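PDB 6TD7: THB11 from Chlamydomonas reinhardtii, which binds heme b and, at its iron, cyanide here and probably oxygen, as the globin portion of a longer algal protein that also carries N- and C-terminal extensions. Local coordinates for residues R88-S91 / P92-D96; I79-L82 / R83-K86; K26-E29 / L30-K34. One frame throughout, in Å; residues are numbered along the deposited sequence. Where two conformers were deposited one is given.

Contact 1 (R88-S91 / P92-D96); sequences RGFS and PEDFD. With HEM (protoporphyrin IX containing Fe), chain B.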
loop_
_atom_site.group_PDB
_atom_site.type_symbol
_atom_site.label_atom_id
_atom_site.label_comp_id
_atom_site.label_asym_id
_atom_site.label_seq_id
_atom_site.Cartn_x
_atom_site.Cartn_y
_atom_site.Cartn_z
ATOM N N ARG A 88 5.172 -4.569 -17.864
ATOM C CA ARG A 88 4.443 -5.772 -17.488
ATOM C C ARG A 88 2.934 -5.587 -17.402
ATOM O O ARG A 88 2.226 -6.547 -17.068
ATOM C CB ARG A 88 4.969 -6.293 -16.143
ATOM C CG ARG A 88 6.480 -6.231 -16.038
ATOM C CD ARG A 88 7.014 -7.116 -14.939
ATOM N NE ARG A 88 8.466 -7.018 -14.840
ATOM C CZ ARG A 88 9.202 -7.662 -13.941
ATOM N NH1 ARG A 88 8.623 -8.460 -13.053
ATOM N NH2 ARG A 88 10.518 -7.504 -13.928
ATOM N N GLY A 89 2.418 -4.396 -17.688
ATOM C CA GLY A 89 0.984 -4.201 -17.730
ATOM C C GLY A 89 0.292 -4.077 -16.393
ATOM O O GLY A 89 -0.925 -4.279 -16.326
ATOM N N PHE A 90 1.025 -3.769 -15.324
ATOM C CA PHE A 90 0.419 -3.436 -14.036
ATOM C C PHE A 90 -0.769 -2.505 -14.244
ATOM O O PHE A 90 -0.637 -1.441 -14.854
ATOM C CB PHE A 90 1.468 -2.779 -13.137
ATOM C CG PHE A 90 1.044 -2.606 -11.702
ATOM C CD1 PHE A 90 0.689 -3.700 -10.930
ATOM C CD2 PHE A 90 1.053 -1.350 -11.110
ATOM C CE1 PHE A 90 0.320 -3.543 -9.612
ATOM C CE2 PHE A 90 0.690 -1.187 -9.786
ATOM C CZ PHE A 90 0.325 -2.285 -9.037
ATOM N N SER A 91 -1.922 -2.909 -13.728
ATOM C CA SER A 91 -3.204 -2.321 -14.080
ATOM C C SER A 91 -3.972 -1.880 -12.850
ATOM O O SER A 91 -3.680 -2.312 -11.730
ATOM C CB SER A 91 -4.054 -3.334 -14.867
ATOM O OG SER A 91 -4.421 -4.422 -14.035
ATOM N N PRO A 92 -4.973 -1.015 -13.026
ATOM C CA PRO A 92 -5.826 -0.649 -11.885
ATOM C C PRO A 92 -6.421 -1.848 -11.168
ATOM O O PRO A 92 -6.599 -1.814 -9.944
ATOM C CB PRO A 92 -6.913 0.217 -12.537
ATOM C CG PRO A 92 -6.259 0.793 -13.737
ATOM C CD PRO A 92 -5.304 -0.248 -14.241
ATOM N N GLU A 93 -6.735 -2.914 -11.904
ATOM C CA GLU A 93 -7.284 -4.107 -11.271
ATOM C C GLU A 93 -6.259 -4.795 -10.380
ATOM O O GLU A 93 -6.633 -5.373 -9.354
ATOM C CB GLU A 93 -7.810 -5.059 -12.341
ATOM C CG GLU A 93 -8.985 -4.493 -13.120
ATOM C CD GLU A 93 -8.581 -3.930 -14.471
ATOM O OE1 GLU A 93 -9.307 -4.189 -15.453
ATOM O OE2 GLU A 93 -7.539 -3.243 -14.556
ATOM N N ASP A 94 -4.969 -4.740 -10.731
ATOM C CA ASP A 94 -3.948 -5.277 -9.834
ATOM C C ASP A 94 -3.851 -4.436 -8.564
ATOM O O ASP A 94 -3.694 -4.976 -7.464
ATOM C CB ASP A 94 -2.590 -5.338 -10.539
ATOM C CG ASP A 94 -2.602 -6.236 -11.766
ATOM O OD1 ASP A 94 -3.129 -7.366 -11.680
ATOM O OD2 ASP A 94 -2.074 -5.807 -12.816
ATOM N N PHE A 95 -3.975 -3.113 -8.696
ATOM C CA PHE A 95 -3.944 -2.255 -7.518
ATOM C C PHE A 95 -5.129 -2.532 -6.599
ATOM O O PHE A 95 -4.986 -2.513 -5.370
ATOM C CB PHE A 95 -3.920 -0.782 -7.935
ATOM C CG PHE A 95 -3.503 0.148 -6.827
ATOM C CD1 PHE A 95 -2.184 0.199 -6.409
ATOM C CD2 PHE A 95 -4.425 0.964 -6.198
ATOM C CE1 PHE A 95 -1.793 1.044 -5.386
ATOM C CE2 PHE A 95 -4.037 1.815 -5.174
ATOM C CZ PHE A 95 -2.723 1.853 -4.769
ATOM N N ASP A 96 -6.311 -2.786 -7.171
ATOM C CA ASP A 96 -7.460 -3.163 -6.352
ATOM C C ASP A 96 -7.138 -4.383 -5.495
ATOM O O ASP A 96 -7.459 -4.428 -4.303
ATOM C CB ASP A 96 -8.676 -3.458 -7.235
ATOM C CG ASP A 96 -9.261 -2.217 -7.890
ATOM O OD1 ASP A 96 -8.998 -1.082 -7.432
ATOM O OD2 ASP A 96 -10.020 -2.395 -8.867
HETATM C CHA HEM B . 6.893 0.985 -4.833
HETATM C CHB HEM B . 4.787 -2.864 -6.968
HETATM C CHC HEM B . 0.618 -2.083 -4.599
HETATM C CHD HEM B . 2.561 2.049 -2.801
HETATM C C1A HEM B . 6.715 -0.152 -5.602
HETATM C C2A HEM B . 7.704 -0.863 -6.400
HETATM C C3A HEM B . 7.098 -1.910 -6.969
HETATM C C4A HEM B . 5.713 -1.919 -6.568
HETATM C CMA HEM B . 7.746 -2.958 -7.897
HETATM C CAA HEM B . 9.205 -0.527 -6.571
HETATM C CBA HEM B . 9.429 0.890 -7.073
HETATM C CGA HEM B . 10.897 1.225 -6.964
HETATM O O1A HEM B . 11.321 2.210 -7.622
HETATM O O2A HEM B . 11.642 0.523 -6.228
HETATM C C1B HEM B . 3.508 -3.020 -6.473
HETATM C C2B HEM B . 2.620 -4.128 -6.757
HETATM C C3B HEM B . 1.465 -3.920 -6.119
HETATM C C4B HEM B . 1.575 -2.671 -5.394
HETATM C CMB HEM B . 2.953 -5.336 -7.659
HETATM C CAB HEM B . 0.249 -4.874 -6.157
HETATM C CBB HEM B . -0.965 -4.490 -5.758
HETATM C C1C HEM B . 0.821 -0.910 -3.903
HETATM C C2C HEM B . -0.146 -0.332 -3.012
HETATM C C3C HEM B . 0.356 0.801 -2.527
HETATM C C4C HEM B . 1.697 0.993 -3.060
HETATM C CMC HEM B . -1.544 -0.917 -2.712
HETATM C CAC HEM B . -0.399 1.704 -1.537
HETATM C CBC HEM B . -0.264 3.027 -1.620
HETATM C C1D HEM B . 3.911 2.067 -3.115
HETATM C C2D HEM B . 4.908 2.956 -2.557
HETATM C C3D HEM B . 6.089 2.668 -3.122
HETATM C C4D HEM B . 5.908 1.571 -4.048
HETATM C CMD HEM B . 4.623 4.047 -1.503
HETATM C CAD HEM B . 7.445 3.326 -2.816
HETATM C CBD HEM B . 7.697 4.604 -3.590
HETATM C CGD HEM B . 8.983 5.117 -3.003
HETATM O O1D HEM B . 8.927 6.010 -2.117
HETATM O O2D HEM B . 10.060 4.600 -3.399
HETATM N NA HEM B . 5.514 -0.831 -5.736
HETATM N NB HEM B . 2.838 -2.149 -5.632
HETATM N NC HEM B . 1.944 -0.083 -3.905
HETATM N ND HEM B . 4.561 1.239 -4.018
HETATM FE FE HEM B . 3.733 -0.427 -4.783
#
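S91 sits just ahead of the first turn of helix 92-108, and its carbonyl oxygen starts the helical bonding, taking the amide of F95 at 3.2 Å from F95 N to S91 O, in the carbonyl plane; the amide of D94 reaches the same oxygen in a weaker, more bent bond. S91 and D94 answer each other as a capping box. The amide of S91 gives its hydrogen to D94, with S91 N 3.0 Å from OD2 of D94, which it meets on the anti side and 24° out of the carboxylate plane. The return bond, from D94 N to S91 OG, is weak at 3.4 Å. It depends on the S91 hydroxyl being placed between its own backbone N and carbonyl carbon (chi1 67°), which points it at the amide of D94. The carboxylate of D94 has further partners: OD1 is bonded to Q40, and OD2 takes a weak bond from the hydroxyl of Y44.

The apolar half is carried by F90, which also pairs edge-to-face with the ring of Y44. The F90 ring runs past the D94 side chain in the opposite direction, its plane 16° from that of the carboxylate, and CE1 of F90 comes to 3.5 Å from CB of D94. Its CZ goes on to the porphyrin, 3.5 Å from C3B of the heme, and also approaches the edge of the F95 ring. F95, the next residue after D94, sends its ring on to the heme, with its CE1 3.2 Å from C2C of the heme.

The turn thus uses S91 and D94 to start a helix and F90 and F95 to line the heme. Because several bonds grip the D94 carboxylate, it probably remains ionised, where it would suit the positive end of the helix dipole.

Contact 2 (I79-L82 / R83-K86); sequences IAHL and RIIK. With HEM (protoporphyrin IX containing Fe), chain B.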
loop_
_atom_site.group_PDB
_atom_site.type_symbol
_atom_site.label_atom_id
_atom_site.label_comp_id
_atom_site.label_asym_id
_atom_site.label_seq_id
_atom_site.Cartn_x
_atom_site.Cartn_y
_atom_site.Cartn_z
ATOM N N ILE A 79 5.579 7.258 -10.741
ATOM C CA ILE A 79 6.959 7.031 -11.149
ATOM C C ILE A 79 7.460 5.707 -10.591
ATOM O O ILE A 79 8.093 4.913 -11.297
ATOM C CB ILE A 79 7.845 8.209 -10.705
ATOM C CG1 ILE A 79 7.487 9.468 -11.497
ATOM C CG2 ILE A 79 9.315 7.846 -10.849
ATOM C CD1 ILE A 79 7.653 9.334 -12.999
ATOM N N ALA A 80 7.156 5.434 -9.320
ATOM C CA ALA A 80 7.651 4.218 -8.688
ATOM C C ALA A 80 7.132 2.969 -9.390
ATOM O O ALA A 80 7.853 1.972 -9.503
ATOM C CB ALA A 80 7.256 4.200 -7.213
ATOM N N HIS A 81 5.889 2.997 -9.865
ATOM C CA HIS A 81 5.286 1.829 -10.491
ATOM C C HIS A 81 5.346 1.852 -12.011
ATOM O O HIS A 81 4.794 0.948 -12.646
ATOM C CB HIS A 81 3.821 1.687 -10.060
ATOM C CG HIS A 81 3.639 1.516 -8.587
ATOM N ND1 HIS A 81 3.570 2.582 -7.718
ATOM C CD2 HIS A 81 3.518 0.401 -7.826
ATOM C CE1 HIS A 81 3.413 2.135 -6.486
ATOM N NE2 HIS A 81 3.377 0.814 -6.524
ATOM N N LEU A 82 6.007 2.844 -12.616
ATOM C CA LEU A 82 5.852 3.044 -14.055
ATOM C C LEU A 82 6.581 1.971 -14.856
ATOM O O LEU A 82 6.179 1.667 -15.985
ATOM C CB LEU A 82 6.333 4.442 -14.455
ATOM C CG LEU A 82 6.017 4.856 -15.898
ATOM C CD1 LEU A 82 4.522 4.755 -16.188
ATOM C CD2 LEU A 82 6.513 6.269 -16.214
ATOM N N ARG A 83 7.636 1.379 -14.292
ATOM C CA ARG A 83 8.306 0.274 -14.968
ATOM C C ARG A 83 7.374 -0.927 -15.116
ATOM O O ARG A 83 7.238 -1.488 -16.209
ATOM C CB ARG A 83 9.568 -0.132 -14.207
ATOM C CG ARG A 83 10.688 0.894 -14.219
ATOM C CD ARG A 83 11.708 0.588 -13.124
ATOM N NE ARG A 83 11.150 0.822 -11.793
ATOM C CZ ARG A 83 11.345 1.924 -11.069
ATOM N NH1 ARG A 83 12.104 2.911 -11.530
ATOM N NH2 ARG A 83 10.781 2.036 -9.874
ATOM N N ILE A 84 6.733 -1.351 -14.023
ATOM C CA ILE A 84 5.891 -2.536 -14.142
ATOM C C ILE A 84 4.628 -2.216 -14.937
ATOM O O ILE A 84 4.053 -3.102 -15.580
ATOM C CB ILE A 84 5.557 -3.148 -12.768
ATOM C CG1 ILE A 84 4.976 -2.125 -11.789
ATOM C CG2 ILE A 84 6.806 -3.781 -12.167
ATOM C CD1 ILE A 84 4.343 -2.777 -10.571
ATOM N N ILE A 85 4.182 -0.955 -14.921
ATOM C CA ILE A 85 3.070 -0.548 -15.778
ATOM C C ILE A 85 3.437 -0.744 -17.244
ATOM O O ILE A 85 2.779 -1.490 -17.978
ATOM C CB ILE A 85 2.669 0.914 -15.498
ATOM C CG1 ILE A 85 2.006 1.028 -14.122
ATOM C CG2 ILE A 85 1.732 1.440 -16.598
ATOM C CD1 ILE A 85 1.695 2.449 -13.700
ATOM N N LYS A 86 4.511 -0.081 -17.689
ATOM C CA LYS A 86 4.849 -0.071 -19.109
ATOM C C LYS A 86 5.423 -1.409 -19.565
ATOM O O LYS A 86 5.183 -1.839 -20.698
ATOM C CB LYS A 86 5.844 1.054 -19.399
ATOM C CG LYS A 86 5.280 2.453 -19.200
ATOM C CD LYS A 86 4.320 2.814 -20.330
ATOM C CE LYS A 86 3.160 3.680 -19.859
ATOM N NZ LYS A 86 1.859 3.139 -20.352
HETATM C CHA HEM B . 6.893 0.985 -4.833
HETATM C CHB HEM B . 4.787 -2.864 -6.968
HETATM C CHC HEM B . 0.618 -2.083 -4.599
HETATM C CHD HEM B . 2.561 2.049 -2.801
HETATM C C1A HEM B . 6.715 -0.152 -5.602
HETATM C C2A HEM B . 7.704 -0.863 -6.400
HETATM C C3A HEM B . 7.098 -1.910 -6.969
HETATM C C4A HEM B . 5.713 -1.919 -6.568
HETATM C CMA HEM B . 7.746 -2.958 -7.897
HETATM C CAA HEM B . 9.205 -0.527 -6.571
HETATM C CBA HEM B . 9.429 0.890 -7.073
HETATM C CGA HEM B . 10.897 1.225 -6.964
HETATM O O1A HEM B . 11.321 2.210 -7.622
HETATM O O2A HEM B . 11.642 0.523 -6.228
HETATM C C1B HEM B . 3.508 -3.020 -6.473
HETATM C C2B HEM B . 2.620 -4.128 -6.757
HETATM C C3B HEM B . 1.465 -3.920 -6.119
HETATM C C4B HEM B . 1.575 -2.671 -5.394
HETATM C CMB HEM B . 2.953 -5.336 -7.659
HETATM C CAB HEM B . 0.249 -4.874 -6.157
HETATM C CBB HEM B . -0.965 -4.490 -5.758
HETATM C C1C HEM B . 0.821 -0.910 -3.903
HETATM C C2C HEM B . -0.146 -0.332 -3.012
HETATM C C3C HEM B . 0.356 0.801 -2.527
HETATM C C4C HEM B . 1.697 0.993 -3.060
HETATM C CMC HEM B . -1.544 -0.917 -2.712
HETATM C CAC HEM B . -0.399 1.704 -1.537
HETATM C CBC HEM B . -0.264 3.027 -1.620
HETATM C C1D HEM B . 3.911 2.067 -3.115
HETATM C C2D HEM B . 4.908 2.956 -2.557
HETATM C C3D HEM B . 6.089 2.668 -3.122
HETATM C C4D HEM B . 5.908 1.571 -4.048
HETATM C CMD HEM B . 4.623 4.047 -1.503
HETATM C CAD HEM B . 7.445 3.326 -2.816
HETATM C CBD HEM B . 7.697 4.604 -3.590
HETATM C CGD HEM B . 8.983 5.117 -3.003
HETATM O O1D HEM B . 8.927 6.010 -2.117
HETATM O O2D HEM B . 10.060 4.600 -3.399
HETATM N NA HEM B . 5.514 -0.831 -5.736
HETATM N NB HEM B . 2.838 -2.149 -5.632
HETATM N NC HEM B . 1.944 -0.083 -3.905
HETATM N ND HEM B . 4.561 1.239 -4.018
HETATM FE FE HEM B . 3.733 -0.427 -4.783
HETATM O O HOH W 1 7.729 -0.041 -11.409
#
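L82, R83 and H81 carry this turn of helix 77-88. L82 looks away from the heme. With CG anti to its backbone N (chi1 -171°), it lays CD1 against the side chain of K86, 3.9 Å from K86 CG, and the two chains cross at a slant. The backbone backs up that pairing, for the amide of K86 gives a nearly straight bond to the L82 carbonyl, 3.0 Å from N to O.

R83 folds back toward the preceding turn through a bend at chi3 (-69°). This brings its guanidinium under the carbonyl oxygen of I79, which lies over one face, while the edge of the group meets a heme propionate. The modelled separation there is too short to be trusted, but heme binding by R83 is established.

H81 points into the pocket and binds the iron, with NE2 2.2 Å from FE. On the far side of the ring, ND1 is bonded to the carbonyl of V77, one turn back, which fixes the rotation of the imidazole; CD1 of I84 lies at the ring's edge and 3.6 Å from CHB of the heme.

The helix is kinked here, where the amides of R83 and I84 make no bond to the turn before. A water fills in for I84, donating to A80 O at 2.8 Å and accepting from I84 N at 3.1 Å. Regular bonding resumes with I85 N on H81 O.

A helix that presents an axial histidine to the iron is the proximal side of a globin heme pocket; here R83 adds a heme-binding arginine.

Contact 3 (K26-E29 / L30-K34); sequences KVVE and LFYRK. With CYN (cyanide ion), chain C.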
loop_
_atom_site.group_PDB
_atom_site.type_symbol
_atom_site.label_atom_id
_atom_site.label_comp_id
_atom_site.label_asym_id
_atom_site.label_seq_id
_atom_site.Cartn_x
_atom_site.Cartn_y
_atom_site.Cartn_z
ATOM N N LYS A 26 3.139 -5.719 11.651
ATOM C CA LYS A 26 2.564 -7.009 11.283
ATOM C C LYS A 26 1.545 -6.879 10.158
ATOM O O LYS A 26 1.424 -7.791 9.330
ATOM C CB LYS A 26 1.953 -7.655 12.529
ATOM C CG LYS A 26 3.025 -8.093 13.520
ATOM C CD LYS A 26 2.494 -8.535 14.865
ATOM C CE LYS A 26 3.661 -9.027 15.731
ATOM N NZ LYS A 26 3.369 -9.064 17.194
ATOM N N VAL A 27 0.819 -5.761 10.093
ATOM C CA VAL A 27 -0.073 -5.512 8.960
ATOM C C VAL A 27 0.722 -5.494 7.658
ATOM O O VAL A 27 0.365 -6.166 6.682
ATOM C CB VAL A 27 -0.840 -4.193 9.162
ATOM C CG1 VAL A 27 -1.504 -3.752 7.863
ATOM C CG2 VAL A 27 -1.878 -4.331 10.267
ATOM N N VAL A 28 1.804 -4.711 7.619
ATOM C CA VAL A 28 2.591 -4.595 6.394
ATOM C C VAL A 28 3.199 -5.939 6.015
ATOM O O VAL A 28 3.249 -6.305 4.835
ATOM C CB VAL A 28 3.684 -3.521 6.554
ATOM C CG1 VAL A 28 4.536 -3.434 5.283
ATOM C CG2 VAL A 28 3.063 -2.185 6.874
ATOM N N GLU A 29 3.680 -6.698 7.002
ATOM C CA GLU A 29 4.305 -7.979 6.684
ATOM C C GLU A 29 3.281 -8.966 6.139
ATOM O O GLU A 29 3.570 -9.717 5.201
ATOM C CB GLU A 29 5.009 -8.542 7.918
ATOM C CG GLU A 29 6.284 -7.788 8.271
ATOM C CD GLU A 29 6.852 -8.158 9.630
ATOM O OE1 GLU A 29 6.163 -8.848 10.411
ATOM O OE2 GLU A 29 7.996 -7.747 9.918
ATOM N N LEU A 30 2.076 -8.974 6.711
ATOM C CA LEU A 30 1.017 -9.831 6.185
ATOM C C LEU A 30 0.577 -9.368 4.802
ATOM O O LEU A 30 0.353 -10.192 3.906
ATOM C CB LEU A 30 -0.146 -9.823 7.172
ATOM C CG LEU A 30 -1.377 -10.685 6.933
ATOM C CD1 LEU A 30 -0.988 -12.116 6.622
ATOM C CD2 LEU A 30 -2.255 -10.600 8.181
ATOM N N PHE A 31 0.438 -8.055 4.619
ATOM C CA PHE A 31 0.181 -7.493 3.294
ATOM C C PHE A 31 1.154 -8.050 2.264
ATOM O O PHE A 31 0.741 -8.547 1.209
ATOM C CB PHE A 31 0.266 -5.964 3.376
ATOM C CG PHE A 31 0.346 -5.270 2.040
ATOM C CD1 PHE A 31 -0.760 -5.194 1.208
ATOM C CD2 PHE A 31 1.527 -4.666 1.633
ATOM C CE1 PHE A 31 -0.683 -4.543 -0.018
ATOM C CE2 PHE A 31 1.612 -4.012 0.410
ATOM C CZ PHE A 31 0.509 -3.950 -0.416
ATOM N N TYR A 32 2.456 -7.992 2.548
ATOM C CA TYR A 32 3.419 -8.479 1.564
ATOM C C TYR A 32 3.346 -9.992 1.403
ATOM O O TYR A 32 3.541 -10.504 0.295
ATOM C CB TYR A 32 4.833 -8.039 1.936
ATOM C CG TYR A 32 5.108 -6.624 1.494
ATOM C CD1 TYR A 32 5.299 -6.317 0.152
ATOM C CD2 TYR A 32 5.151 -5.592 2.415
ATOM C CE1 TYR A 32 5.533 -5.014 -0.255
ATOM C CE2 TYR A 32 5.389 -4.297 2.020
ATOM C CZ TYR A 32 5.576 -4.010 0.689
ATOM O OH TYR A 32 5.813 -2.705 0.332
ATOM N N ARG A 33 3.050 -10.724 2.474
ATOM C CA ARG A 33 2.878 -12.166 2.329
ATOM C C ARG A 33 1.746 -12.479 1.354
ATOM O O ARG A 33 1.890 -13.338 0.476
ATOM C CB ARG A 33 2.620 -12.801 3.692
ATOM C CG ARG A 33 3.158 -14.215 3.824
ATOM C CD ARG A 33 3.727 -14.467 5.216
ATOM N NE ARG A 33 2.681 -14.418 6.232
ATOM C CZ ARG A 33 2.725 -13.689 7.345
ATOM N NH1 ARG A 33 3.776 -12.934 7.633
ATOM N NH2 ARG A 33 1.701 -13.732 8.184
ATOM N N LYS A 34 0.617 -11.777 1.482
ATOM C CA LYS A 34 -0.494 -11.986 0.563
ATOM C C LYS A 34 -0.122 -11.600 -0.866
ATOM O O LYS A 34 -0.472 -12.307 -1.818
ATOM C CB LYS A 34 -1.707 -11.181 1.032
ATOM C CG LYS A 34 -2.325 -11.693 2.320
ATOM C CD LYS A 34 -3.174 -10.623 2.998
ATOM C CE LYS A 34 -3.893 -11.171 4.220
ATOM N NZ LYS A 34 -5.017 -12.080 3.851
HETATM C C CYN C . 4.259 -1.678 -3.017
HETATM N N CYN C . 4.940 -2.205 -2.244
#
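Y32 and V28 share a flank of helix 21-36, one turn apart, and Y32 is the residue that reaches the ligand. Its hydroxyl donates to the cyanide nitrogen, with OH 2.8 Å from N of the ion, which lies near the plane of the phenol ring at its edge. The cyanide carbon faces the heme iron, so the tyrosine grips the outer end of the ligand. That bond should draw negative charge toward the nitrogen and steady the bound ion.

Next come the groups that hold the ring. V28 runs alongside Y32, pointing the same way, and CG1 of V28 touches the ring at its edge, 3.5 Å from CE2 of Y32. CG1 gets there because it is anti to the backbone N of V28 (chi1 178°). The V28 carbonyl oxygen is also close, 3.2 Å from CD2 of Y32. On one face, toward the rim, lies CD2 of F31, 3.8 Å above the plane of the phenol, while F31's own ring is met in its plane by CE2 of Y32. An edge of one ring therefore bears on the other's face, which should limit movement of the phenol toward that side.

Behind these side chains is a run of regular helical bonds. Y32 N gives to V28 O at 3.0 Å and F31 N to V27 O at 2.8 Å; L30 and R33 follow suit with K26 and E29.

Outside this turn, helix 50-64 supplies L53 and Q57, which complete the cyanide pocket and pack on Y32. Helix 92-108 lies against V27 and L30, meets F31 edge-to-face through F102, and takes K34 in salt bridges to E104 and E108.

Overall arrangement
The heme separates the three contacts into two groups. Contacts 1 and 2 lie on the histidine side of the porphyrin, their centres 10 Å apart, and touch directly: F90 N is 3.1 Å from I84 O, a probable hydrogen bond, and F90 CE2 packs 3.8 Å from CD2 of H81. Together they join the end of helix 77-88 to the start of helix 92-108. Contact 3 serves the ligand side, its centre about 19 Å from that of contact 1 and 22 Å from that of contact 2, with no touch to either. The link runs through the iron: H81 on one side, and on the other cyanide, held by Y32.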